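Local coordinates for minor pilin subunit PapF (Escherichia coli, PDB 2W07), which serves as a minor subunit of bacterial pili, polar surface filaments that enable bacteria to colonize the epithelium of specific host organs, at residues 64-69 and 73-78. The protein carries 1 engineered substitution. Sequence-based numbering, arbitrary orientation.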
loop_
_atom_site.group_PDB
_atom_site.type_symbol
_atom_site.label_atom_id
_atom_site.label_comp_id
_atom_site.label_asym_id
_atom_site.label_seq_id
_atom_site.Cartn_x
_atom_site.Cartn_y
_atom_site.Cartn_z
ATOM N N ASN B 64 2.889 12.700 -13.247
ATOM C CA ASN B 64 3.092 14.067 -13.716
ATOM C C ASN B 64 1.747 14.718 -14.005
ATOM O O ASN B 64 0.881 14.116 -14.638
ATOM C CB ASN B 64 3.939 14.069 -14.985
ATOM C CG ASN B 64 5.235 13.315 -14.814
ATOM O OD1 ASN B 64 5.980 13.549 -13.859
ATOM N ND2 ASN B 64 5.517 12.401 -15.738
ATOM N N THR B 65 1.580 15.948 -13.538
ATOM C CA THR B 65 0.338 16.684 -13.737
ATOM C C THR B 65 0.578 17.919 -14.593
ATOM O O THR B 65 1.706 18.410 -14.675
ATOM C CB THR B 65 -0.255 17.131 -12.386
ATOM O OG1 THR B 65 0.722 17.893 -11.668
ATOM C CG2 THR B 65 -0.646 15.929 -11.554
ATOM N N MET B 66 -0.477 18.409 -15.243
ATOM C CA MET B 66 -0.358 19.610 -16.067
ATOM C C MET B 66 -0.544 20.794 -15.136
ATOM O O MET B 66 -1.021 20.633 -14.010
ATOM C CB MET B 66 -1.449 19.676 -17.144
ATOM C CG MET B 66 -1.502 18.509 -18.116
ATOM S SD MET B 66 -2.530 18.913 -19.560
ATOM C CE MET B 66 -4.128 19.164 -18.784
ATOM N N GLY B 67 -0.174 21.982 -15.603
ATOM C CA GLY B 67 -0.356 23.164 -14.782
ATOM C C GLY B 67 -1.842 23.397 -14.579
ATOM O O GLY B 67 -2.669 22.638 -15.080
ATOM N N GLY B 68 -2.192 24.441 -13.841
ATOM C CA GLY B 68 -3.596 24.725 -13.614
ATOM C C GLY B 68 -4.101 24.300 -12.248
ATOM O O GLY B 68 -3.334 23.849 -11.396
ATOM N N GLY B 69 -5.407 24.431 -12.046
ATOM C CA GLY B 69 -5.987 24.077 -10.767
ATOM C C GLY B 69 -6.632 22.711 -10.688
ATOM O O GLY B 69 -7.241 22.395 -9.675
ATOM N N VAL B 73 -5.733 15.317 -13.109
ATOM C CA VAL B 73 -5.324 15.248 -14.501
ATOM C C VAL B 73 -3.840 14.994 -14.683
ATOM O O VAL B 73 -3.000 15.709 -14.139
ATOM C CB VAL B 73 -5.704 16.547 -15.248
ATOM C CG1 VAL B 73 -5.319 16.439 -16.712
ATOM C CG2 VAL B 73 -7.198 16.801 -15.110
ATOM N N LEU B 74 -3.532 13.963 -15.462
ATOM C CA LEU B 74 -2.158 13.589 -15.753
ATOM C C LEU B 74 -1.726 14.259 -17.043
ATOM O O LEU B 74 -2.510 14.380 -17.979
ATOM C CB LEU B 74 -2.049 12.074 -15.936
ATOM C CG LEU B 74 -2.363 11.164 -14.751
ATOM C CD1 LEU B 74 -2.460 9.722 -15.228
ATOM C CD2 LEU B 74 -1.274 11.321 -13.700
ATOM N N ALA B 75 -0.476 14.696 -17.094
ATOM C CA ALA B 75 0.041 15.314 -18.300
ATOM C C ALA B 75 0.403 14.164 -19.227
ATOM O O ALA B 75 0.543 13.022 -18.784
ATOM C CB ALA B 75 1.281 16.150 -17.978
ATOM N N THR B 76 0.530 14.452 -20.514
ATOM C CA THR B 76 0.895 13.426 -21.482
ATOM C C THR B 76 2.135 13.916 -22.217
ATOM O O THR B 76 2.780 14.863 -21.773
ATOM C CB THR B 76 -0.227 13.197 -22.504
ATOM O OG1 THR B 76 -0.355 14.357 -23.336
ATOM C CG2 THR B 76 -1.548 12.927 -21.792
ATOM N N ASN B 77 2.469 13.274 -23.333
ATOM C CA ASN B 77 3.630 13.684 -24.114
ATOM C C ASN B 77 3.189 14.692 -25.169
ATOM O O ASN B 77 3.804 14.823 -26.228
ATOM C CB ASN B 77 4.300 12.468 -24.769
ATOM C CG ASN B 77 3.388 11.741 -25.740
ATOM O OD1 ASN B 77 2.256 11.390 -25.407
ATOM N ND2 ASN B 77 3.887 11.498 -26.947
ATOM N N ILE B 78 2.105 15.396 -24.860
ATOM C CA ILE B 78 1.547 16.420 -25.735
ATOM C C ILE B 78 1.195 17.624 -24.873
ATOM O O ILE B 78 0.415 17.512 -23.929
ATOM C CB ILE B 78 0.268 15.936 -26.447
ATOM C CG1 ILE B 78 0.598 14.778 -27.387
ATOM C CG2 ILE B 78 -0.359 17.082 -27.227
ATOM C CD1 ILE B 78 -0.572 14.328 -28.251
#
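The carbonyl oxygen of N64 receives the backbone hydrogen bond that ties 64-69 to 73-78: A75 N stands 2.9 Å from N64 O, with an N-H···O angle of 165°. L74 CA lies 3.3 Å from N64 O, a CA-H···O contact that adds a second, weaker hold. A similar contact runs the other way, from T65 CA to V73 O at 3.5 Å, and the CB and CG2 of T65 lie close to that carbonyl as well. T65 and L74, the pair whose CA atoms lie nearest, both point CB broadly away from the opposite segment, consistent with the close approach of the main chains there; the branched CB of T65 suits its extended backbone.

Apolar contact is carried by M66, whose flexible, unbranched chain can follow the strand. Its CG rests on A75, with M66 CG 3.7 Å from A75 CB, where the small methyl pointing toward 64-69 allows close approach. The chain then bends at chi3 (-63°), and M66 CE meets V73 CG1 at 3.6 Å, the two side chains crossing at a slant. With V73 CG1 anti to its backbone N (chi1 -178°), that methyl is the branch that receives the methionine. M66 and V73 both also touch F125 of strand 116-126, while the buried L74 packs on L85 and A141, joining the contact to the hydrophobic interior.

Beyond A75, T76 OG1 accepts from I78 N at 3.1 Å, an ST turn; the same hydroxyl also hydrogen-bonds F81 O, at the start of strand 81-87. The whole is a connection between the two sheets of the incomplete immunoglobulin-like beta-sandwich of pilins: the loop after strand 57-62 of one sheet returns against 73-75, the short strand outermost in the other sheet within this chain.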